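Local atomic coordinates of putative nucleoside-diphosphate-sugar epimerase (Staphylococcus aureus subsp. aureus, PDB entry 3E48), a protein that is of unknown function but, as a putative nucleoside-diphosphate-sugar epimerase with a Rossmann-type NAD(P)H-binding domain, probably binds a dinucleotide cofactor. Residues D145-Y150 against I169-R174; H158-P163 against E206-L211. All coordinates share one frame; numbering follows the deposited sequence.

Interaction 1 of 2, residues D145-Y150 against I169-R174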
ATOM      1  N   ASP B 145      -3.411 -25.266  -3.312  1.00  9.72           N
ATOM      2  CA  ASP B 145      -3.162 -25.979  -4.558  1.00 11.74           C
ATOM      3  C   ASP B 145      -1.709 -26.308  -4.926  1.00 10.54           C
ATOM      4  O   ASP B 145      -1.399 -27.452  -5.258  1.00 12.21           O
ATOM      5  CB  ASP B 145      -3.859 -25.239  -5.707  1.00 10.80           C
ATOM      6  CG  ASP B 145      -5.343 -25.046  -5.450  1.00 13.28           C
ATOM      7  OD1 ASP B 145      -5.695 -24.329  -4.486  1.00 11.83           O
ATOM      8  OD2 ASP B 145      -6.165 -25.615  -6.197  1.00 12.55           O
ATOM      9  N   PRO B 146      -0.799 -25.324  -4.859  1.00  8.23           N
ATOM     10  CA  PRO B 146       0.611 -25.553  -5.197  1.00  9.37           C
ATOM     11  C   PRO B 146       1.274 -26.702  -4.433  1.00 10.75           C
ATOM     12  O   PRO B 146       2.255 -27.288  -4.900  1.00 11.48           O
ATOM     13  CB  PRO B 146       1.258 -24.206  -4.883  1.00 14.91           C
ATOM     14  CG  PRO B 146       0.158 -23.238  -5.185  1.00 14.06           C
ATOM     15  CD  PRO B 146      -1.031 -23.904  -4.534  1.00  9.63           C
ATOM     16  N   LEU B 147       0.740 -27.026  -3.263  1.00 11.23           N
ATOM     17  CA  LEU B 147       1.310 -28.093  -2.453  1.00 12.47           C
ATOM     18  C   LEU B 147       1.263 -29.465  -3.122  1.00 12.60           C
ATOM     19  O   LEU B 147       2.150 -30.290  -2.905  1.00 13.84           O
ATOM     20  CB  LEU B 147       0.608 -28.157  -1.090  1.00 10.49           C
ATOM     21  CG  LEU B 147       0.810 -26.925  -0.199  1.00  9.84           C
ATOM     22  CD1 LEU B 147      -0.022 -27.050   1.064  1.00 13.92           C
ATOM     23  CD2 LEU B 147       2.289 -26.787   0.141  1.00 13.01           C
ATOM     24  N   LYS B 148       0.246 -29.715  -3.943  1.00 14.12           N
ATOM     25  CA  LYS B 148       0.144 -31.017  -4.601  1.00 11.46           C
ATOM     26  C   LYS B 148       1.301 -31.321  -5.553  1.00 16.83           C
ATOM     27  O   LYS B 148       1.965 -32.349  -5.415  1.00 13.67           O
ATOM     28  CB  LYS B 148      -1.194 -31.147  -5.338  1.00 17.94           C
ATOM     29  CG  LYS B 148      -2.387 -31.339  -4.420  1.00 20.84           C
ATOM     30  CD  LYS B 148      -3.653 -31.645  -5.212  1.00 22.08           C
ATOM     31  CE  LYS B 148      -4.811 -31.998  -4.288  1.00 28.11           C
ATOM     32  NZ  LYS B 148      -6.057 -32.336  -5.033  1.00 22.74           N
ATOM     33  N   PRO B 149       1.559 -30.440  -6.533  1.00 13.53           N
ATOM     34  CA  PRO B 149       2.662 -30.690  -7.472  1.00 14.89           C
ATOM     35  C   PRO B 149       4.037 -30.609  -6.815  1.00 21.99           C
ATOM     36  O   PRO B 149       5.036 -31.075  -7.370  1.00 18.58           O
ATOM     37  CB  PRO B 149       2.480 -29.597  -8.524  1.00 16.66           C
ATOM     38  CG  PRO B 149       1.006 -29.319  -8.477  1.00 33.16           C
ATOM     39  CD  PRO B 149       0.727 -29.318  -7.001  1.00 15.29           C
ATOM     40  N   TYR B 150       4.084 -30.020  -5.626  1.00 17.34           N
ATOM     41  CA  TYR B 150       5.339 -29.851  -4.906  1.00 15.10           C
ATOM     42  C   TYR B 150       5.698 -31.071  -4.061  1.00 13.86           C
ATOM     43  O   TYR B 150       6.870 -31.308  -3.768  1.00 14.25           O
ATOM     44  CB  TYR B 150       5.237 -28.593  -4.037  1.00 13.50           C
ATOM     45  CG  TYR B 150       6.507 -28.174  -3.329  1.00 12.97           C
ATOM     46  CD1 TYR B 150       7.747 -28.225  -3.968  1.00 17.85           C
ATOM     47  CD2 TYR B 150       6.454 -27.665  -2.034  1.00  9.86           C
ATOM     48  CE1 TYR B 150       8.903 -27.772  -3.328  1.00 11.94           C
ATOM     49  CE2 TYR B 150       7.595 -27.209  -1.390  1.00 12.18           C
ATOM     50  CZ  TYR B 150       8.815 -27.264  -2.036  1.00 17.90           C
ATOM     51  OH  TYR B 150       9.937 -26.804  -1.387  1.00 18.52           O
ATOM     52  N   ILE B 169       0.789 -19.952   8.929  1.00  8.95           N
ATOM     53  CA  ILE B 169       0.325 -19.377   7.671  1.00  8.07           C
ATOM     54  C   ILE B 169      -1.075 -19.863   7.337  1.00  9.61           C
ATOM     55  O   ILE B 169      -1.352 -21.065   7.386  1.00  8.69           O
ATOM     56  CB  ILE B 169       1.264 -19.754   6.496  1.00  6.93           C
ATOM     57  CG1 ILE B 169       2.638 -19.101   6.680  1.00 11.33           C
ATOM     58  CG2 ILE B 169       0.668 -19.293   5.172  1.00 10.83           C
ATOM     59  CD1 ILE B 169       3.703 -19.614   5.746  1.00 31.18           C
ATOM     60  N   ASN B 170      -1.960 -18.937   6.995  1.00  5.75           N
ATOM     61  CA  ASN B 170      -3.311 -19.345   6.656  1.00  8.11           C
ATOM     62  C   ASN B 170      -3.386 -19.720   5.181  1.00  7.55           C
ATOM     63  O   ASN B 170      -2.923 -18.984   4.305  1.00  7.29           O
ATOM     64  CB  ASN B 170      -4.317 -18.250   6.993  1.00  6.09           C
ATOM     65  CG  ASN B 170      -5.745 -18.742   6.904  1.00  6.63           C
ATOM     66  OD1 ASN B 170      -6.329 -18.774   5.827  1.00  6.22           O
ATOM     67  ND2 ASN B 170      -6.304 -19.151   8.037  1.00  9.09           N
ATOM     68  N   TYR B 171      -3.968 -20.892   4.937  1.00  5.54           N
ATOM     69  CA  TYR B 171      -4.116 -21.471   3.605  1.00  5.82           C
ATOM     70  C   TYR B 171      -5.573 -21.683   3.228  1.00  8.10           C
ATOM     71  O   TYR B 171      -6.416 -21.902   4.092  1.00  6.40           O
ATOM     72  CB  TYR B 171      -3.452 -22.844   3.552  1.00  5.83           C
ATOM     73  CG  TYR B 171      -1.953 -22.847   3.448  1.00  8.83           C
ATOM     74  CD1 TYR B 171      -1.329 -22.859   2.201  1.00  6.33           C
ATOM     75  CD2 TYR B 171      -1.155 -22.895   4.590  1.00  6.05           C
ATOM     76  CE1 TYR B 171       0.051 -22.930   2.089  1.00  6.96           C
ATOM     77  CE2 TYR B 171       0.232 -22.961   4.493  1.00  8.61           C
ATOM     78  CZ  TYR B 171       0.827 -22.981   3.236  1.00  9.99           C
ATOM     79  OH  TYR B 171       2.196 -23.056   3.125  1.00 11.21           O
ATOM     80  N   ILE B 172      -5.846 -21.665   1.927  1.00  7.04           N
ATOM     81  CA  ILE B 172      -7.198 -21.880   1.412  1.00 10.28           C
ATOM     82  C   ILE B 172      -7.098 -22.351  -0.050  1.00  7.44           C
ATOM     83  O   ILE B 172      -6.172 -21.965  -0.768  1.00  7.43           O
ATOM     84  CB  ILE B 172      -8.038 -20.574   1.524  1.00  6.68           C
ATOM     85  CG1 ILE B 172      -9.475 -20.823   1.060  1.00  8.08           C
ATOM     86  CG2 ILE B 172      -7.393 -19.458   0.699  1.00 11.41           C
ATOM     87  CD1 ILE B 172     -10.407 -19.655   1.324  1.00  5.71           C
ATOM     88  N   THR B 173      -8.030 -23.195  -0.489  1.00  7.56           N
ATOM     89  CA  THR B 173      -7.997 -23.694  -1.864  1.00  6.60           C
ATOM     90  C   THR B 173      -8.502 -22.638  -2.836  1.00  8.07           C
ATOM     91  O   THR B 173      -9.223 -21.716  -2.448  1.00  8.77           O
ATOM     92  CB  THR B 173      -8.892 -24.947  -2.064  1.00  9.35           C
ATOM     93  OG1 THR B 173     -10.264 -24.590  -1.865  1.00  9.66           O
ATOM     94  CG2 THR B 173      -8.507 -26.054  -1.103  1.00  8.94           C
ATOM     95  N   ARG B 174      -8.116 -22.768  -4.101  1.00  8.16           N
ATOM     96  CA  ARG B 174      -8.590 -21.830  -5.105  1.00  6.50           C
ATOM     97  C   ARG B 174     -10.087 -22.060  -5.246  1.00  7.96           C
ATOM     98  O   ARG B 174     -10.852 -21.119  -5.441  1.00  7.61           O
ATOM     99  CB  ARG B 174      -7.914 -22.062  -6.459  1.00  9.74           C
ATOM    100  CG  ARG B 174      -6.443 -21.705  -6.501  1.00 11.31           C
ATOM    101  CD  ARG B 174      -6.013 -21.359  -7.913  1.00 19.07           C
ATOM    102  NE  ARG B 174      -4.587 -21.062  -7.976  1.00 19.94           N
ATOM    103  CZ  ARG B 174      -3.640 -21.975  -8.157  1.00 16.87           C
ATOM    104  NH1 ARG B 174      -3.966 -23.252  -8.304  1.00 11.43           N
ATOM    105  NH2 ARG B 174      -2.366 -21.612  -8.171  1.00 16.41           N
TER
HETATM  106  O   HOH W   1      -6.376 -24.587  -8.795  1.00 17.37           O
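A polar loop-to-helix contact, backed by a small apolar one, joins Asp145 to Arg174 at the C-terminal end of strand 168-172, in the NAD(P)H-binding, Rossmann-type part of the chain. Asp145 stands just ahead of helix 147-157, and Arg174 opens helix 174-186 directly after Thr173, the N-cap, whose OG1 takes the N-H of Asp176. Asp145 adds a carboxylate to the same helix start, next to this hydroxyl cap. Its OD1 accepts the N-H of Arg174 at 2.9 Å, with an angle of 152° at the hydrogen; the donor arrives on the syn side and somewhat out of the carboxylate plane. A negative charge beside the first backbone N-H groups of a helix should interact favourably with the helix dipole.

OD1 also lies 3.4 Å from Arg174 CG, while OD2 is the oxygen nearer NH1. Arg174 runs past the carboxylate extended from CG to NE, and a turn about CD-NE (chi4 88°) swings the guanidinium round to bring NH1 within 3.3 Å of Asp145 CB. The direct salt bridge is long, 3.9 Å from OD2 to NH1, and the two planes are turned 46° apart. Tyr143 adds a cation-pi partner for the guanidinium. Deeper in, Leu147 CD1 packs on Tyr171 CE1 at 4.2 Å. A water completes the polar link, donating to Asp145 OD2 and accepting from Arg174 NH1 in the guanidinium plane, 2.8 Å from each.

Interaction 2 of 2, residues H158-P163 against E206-L211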
ATOM      1  N   HIS B 158      12.540 -35.210   1.975  1.00 18.68           N
ATOM      2  CA  HIS B 158      11.983 -35.697   3.231  1.00 18.04           C
ATOM      3  C   HIS B 158      11.958 -34.534   4.216  1.00 18.89           C
ATOM      4  O   HIS B 158      11.992 -34.729   5.432  1.00 16.96           O
ATOM      5  CB  HIS B 158      12.817 -36.848   3.807  1.00 26.91           C
ATOM      6  CG  HIS B 158      12.837 -38.070   2.944  1.00 33.04           C
ATOM      7  ND1 HIS B 158      13.589 -38.156   1.792  1.00 39.13           N
ATOM      8  CD2 HIS B 158      12.181 -39.250   3.054  1.00 33.13           C
ATOM      9  CE1 HIS B 158      13.396 -39.337   1.229  1.00 36.24           C
ATOM     10  NE2 HIS B 158      12.546 -40.019   1.975  1.00 36.55           N
ATOM     11  N   LYS B 159      11.897 -33.319   3.682  1.00 19.64           N
ATOM     12  CA  LYS B 159      11.880 -32.131   4.522  1.00 17.70           C
ATOM     13  C   LYS B 159      11.103 -30.972   3.906  1.00 19.27           C
ATOM     14  O   LYS B 159      11.081 -30.793   2.687  1.00 17.03           O
ATOM     15  CB  LYS B 159      13.316 -31.671   4.796  1.00 25.66           C
ATOM     16  CG  LYS B 159      14.228 -32.747   5.362  1.00 28.66           C
ATOM     17  CD  LYS B 159      15.685 -32.305   5.354  1.00 36.70           C
ATOM     18  CE  LYS B 159      16.606 -33.426   5.816  1.00 35.19           C
ATOM     19  NZ  LYS B 159      18.040 -33.027   5.753  1.00 41.50           N
ATOM     20  N   LEU B 160      10.454 -30.199   4.770  1.00 17.30           N
ATOM     21  CA  LEU B 160       9.710 -29.012   4.359  1.00 14.26           C
ATOM     22  C   LEU B 160      10.716 -27.905   4.668  1.00 14.10           C
ATOM     23  O   LEU B 160      11.124 -27.748   5.821  1.00 19.60           O
ATOM     24  CB  LEU B 160       8.457 -28.842   5.219  1.00 14.93           C
ATOM     25  CG  LEU B 160       7.553 -27.657   4.864  1.00 10.11           C
ATOM     26  CD1 LEU B 160       6.952 -27.866   3.479  1.00 10.86           C
ATOM     27  CD2 LEU B 160       6.452 -27.533   5.911  1.00 15.99           C
ATOM     28  N   ILE B 161      11.122 -27.147   3.655  1.00 15.97           N
ATOM     29  CA  ILE B 161      12.136 -26.113   3.847  1.00 16.98           C
ATOM     30  C   ILE B 161      11.710 -24.645   3.855  1.00 15.93           C
ATOM     31  O   ILE B 161      12.567 -23.756   3.901  1.00 13.68           O
ATOM     32  CB  ILE B 161      13.260 -26.267   2.799  1.00 15.51           C
ATOM     33  CG1 ILE B 161      12.701 -26.043   1.392  1.00 18.71           C
ATOM     34  CG2 ILE B 161      13.872 -27.659   2.901  1.00 17.48           C
ATOM     35  CD1 ILE B 161      13.747 -26.089   0.298  1.00 19.54           C
ATOM     36  N   TYR B 162      10.409 -24.379   3.806  1.00 12.55           N
ATOM     37  CA  TYR B 162       9.933 -22.997   3.819  1.00 14.09           C
ATOM     38  C   TYR B 162      10.550 -22.222   4.984  1.00 11.68           C
ATOM     39  O   TYR B 162      10.430 -22.621   6.139  1.00 15.68           O
ATOM     40  CB  TYR B 162       8.407 -22.946   3.944  1.00  9.77           C
ATOM     41  CG  TYR B 162       7.636 -23.525   2.776  1.00 11.73           C
ATOM     42  CD1 TYR B 162       7.979 -23.218   1.458  1.00 15.11           C
ATOM     43  CD2 TYR B 162       6.507 -24.314   2.993  1.00 12.61           C
ATOM     44  CE1 TYR B 162       7.207 -23.681   0.386  1.00 15.00           C
ATOM     45  CE2 TYR B 162       5.734 -24.776   1.934  1.00 18.33           C
ATOM     46  CZ  TYR B 162       6.083 -24.456   0.638  1.00 12.05           C
ATOM     47  OH  TYR B 162       5.288 -24.895  -0.399  1.00 14.27           O
ATOM     48  N   PRO B 163      11.228 -21.101   4.690  1.00 15.06           N
ATOM     49  CA  PRO B 163      11.856 -20.281   5.734  1.00 13.38           C
ATOM     50  C   PRO B 163      10.810 -19.421   6.426  1.00 12.29           C
ATOM     51  O   PRO B 163      10.832 -18.193   6.327  1.00 13.81           O
ATOM     52  CB  PRO B 163      12.861 -19.449   4.951  1.00 16.22           C
ATOM     53  CG  PRO B 163      12.136 -19.218   3.655  1.00 14.52           C
ATOM     54  CD  PRO B 163      11.560 -20.590   3.350  1.00 12.35           C
ATOM     55  N   GLU B 206       2.927 -28.549  11.601  1.00 15.94           N
ATOM     56  CA  GLU B 206       1.675 -29.248  11.306  1.00 11.53           C
ATOM     57  C   GLU B 206       1.582 -29.505   9.807  1.00 16.64           C
ATOM     58  O   GLU B 206       1.099 -30.551   9.374  1.00 16.50           O
ATOM     59  CB  GLU B 206       0.468 -28.417  11.746  1.00 15.61           C
ATOM     60  CG  GLU B 206       0.339 -28.239  13.246  1.00 26.13           C
ATOM     61  CD  GLU B 206      -0.743 -27.243  13.609  1.00 34.17           C
ATOM     62  OE1 GLU B 206      -0.673 -26.092  13.127  1.00 26.60           O
ATOM     63  OE2 GLU B 206      -1.658 -27.605  14.381  1.00 43.49           O
ATOM     64  N   LEU B 207       2.041 -28.542   9.016  1.00 15.26           N
ATOM     65  CA  LEU B 207       1.998 -28.691   7.570  1.00 11.94           C
ATOM     66  C   LEU B 207       2.801 -29.930   7.175  1.00 12.72           C
ATOM     67  O   LEU B 207       2.349 -30.745   6.374  1.00 13.34           O
ATOM     68  CB  LEU B 207       2.590 -27.460   6.881  1.00 16.76           C
ATOM     69  CG  LEU B 207       1.940 -27.010   5.570  1.00 24.43           C
ATOM     70  CD1 LEU B 207       2.853 -25.997   4.904  1.00 17.13           C
ATOM     71  CD2 LEU B 207       1.701 -28.186   4.641  1.00 26.53           C
ATOM     72  N   ALA B 208       3.994 -30.070   7.743  1.00 14.13           N
ATOM     73  CA  ALA B 208       4.843 -31.213   7.433  1.00 15.18           C
ATOM     74  C   ALA B 208       4.169 -32.525   7.839  1.00 18.92           C
ATOM     75  O   ALA B 208       4.239 -33.515   7.109  1.00 21.06           O
ATOM     76  CB  ALA B 208       6.194 -31.069   8.134  1.00 17.98           C
ATOM     77  N   ALA B 209       3.517 -32.528   8.997  1.00 15.92           N
ATOM     78  CA  ALA B 209       2.831 -33.724   9.487  1.00 18.59           C
ATOM     79  C   ALA B 209       1.688 -34.112   8.546  1.00 21.06           C
ATOM     80  O   ALA B 209       1.471 -35.292   8.274  1.00 15.34           O
ATOM     81  CB  ALA B 209       2.299 -33.487  10.899  1.00 14.28           C
ATOM     82  N   ILE B 210       0.962 -33.111   8.051  1.00 14.82           N
ATOM     83  CA  ILE B 210      -0.145 -33.338   7.125  1.00 16.43           C
ATOM     84  C   ILE B 210       0.372 -33.963   5.832  1.00 16.22           C
ATOM     85  O   ILE B 210      -0.161 -34.967   5.350  1.00 15.19           O
ATOM     86  CB  ILE B 210      -0.856 -32.011   6.749  1.00 10.64           C
ATOM     87  CG1 ILE B 210      -1.456 -31.362   7.993  1.00 21.24           C
ATOM     88  CG2 ILE B 210      -1.948 -32.276   5.719  1.00 11.40           C
ATOM     89  CD1 ILE B 210      -2.572 -32.154   8.599  1.00 32.99           C
ATOM     90  N   LEU B 211       1.405 -33.348   5.266  1.00 14.21           N
ATOM     91  CA  LEU B 211       1.997 -33.828   4.026  1.00 14.83           C
ATOM     92  C   LEU B 211       2.595 -35.221   4.208  1.00 12.16           C
ATOM     93  O   LEU B 211       2.554 -36.043   3.292  1.00 17.64           O
ATOM     94  CB  LEU B 211       3.070 -32.845   3.547  1.00 17.77           C
ATOM     95  CG  LEU B 211       2.566 -31.421   3.269  1.00 15.70           C
ATOM     96  CD1 LEU B 211       3.744 -30.471   3.067  1.00 13.01           C
ATOM     97  CD2 LEU B 211       1.660 -31.433   2.049  1.00 17.71           C
TER
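Packing of a short beta strand against a helix defines this buried, wholly apolar contact, in which Leu160 of strand 159-160 reaches the face of helix 204-215 formed by Leu207, Ala208 and Leu211. The strand is one of a parallel pair with strand 220-221, and backbone bonds from Leu160 to Lys220 and Glu222 hold it there. The two CA atoms nearest each other, those of Leu160 and Ala208, are 6.2 Å apart, consistent with the small side chain of Ala208, which points toward the strand.

The two methyls of Leu160 divide the contact. Placing CG opposite the backbone N (chi1 -178°) carries the branch point toward the helix, and chi2 near 65° spreads CD1 and CD2 along it. CD2 lies 4.0 Å from Leu207 CB and 4.2 Å from Ala208 CB, while CD1 meets Leu211 CD1 at 4.2 Å, one turn further on. The leucine crosses both Leu207 and Leu211 at about a right angle; CD2 covers Leu207 from CB to CD1, while at Leu211 methyl meets methyl.

Tyr162, two residues on, presents its ring edge to the helix: Leu207 CD1 lies there, near the ring plane, 4.3 Å from CE2. Tyr247 stacks on the same ring. Leu151 and Leu154 of helix 147-157 and Leu277 of helix 273-277 touch Leu211, enlarging the cluster. The result is a helix packed through its apolar face against a small two-stranded parallel sheet, as in an alpha/beta fold.

Overall arrangement
From the N terminus, the chain leaves strand 134-143 and passes through 145-150, helix 147-157 and then 158-163 before strand 168-172 brings it back to 169-174, where interaction 1 closes a short loop of 18 intervening residues. Interaction 2 closes a longer one, of 42 residues, when helix 204-215 returns to 158-163. Because the segments alternate, the two loops cross. Interaction 1 ties the start of helix 147-157 to the main mixed sheet and to helix 174-186; interaction 2 joins the small two-stranded sheet to helix 204-215. Their centres lie about 12 Å apart, and they meet at several points, among them Tyr150 CE2 to Tyr162 OH (3.4 Å) and Tyr171 OH to Leu207 CD1 (3.5 Å).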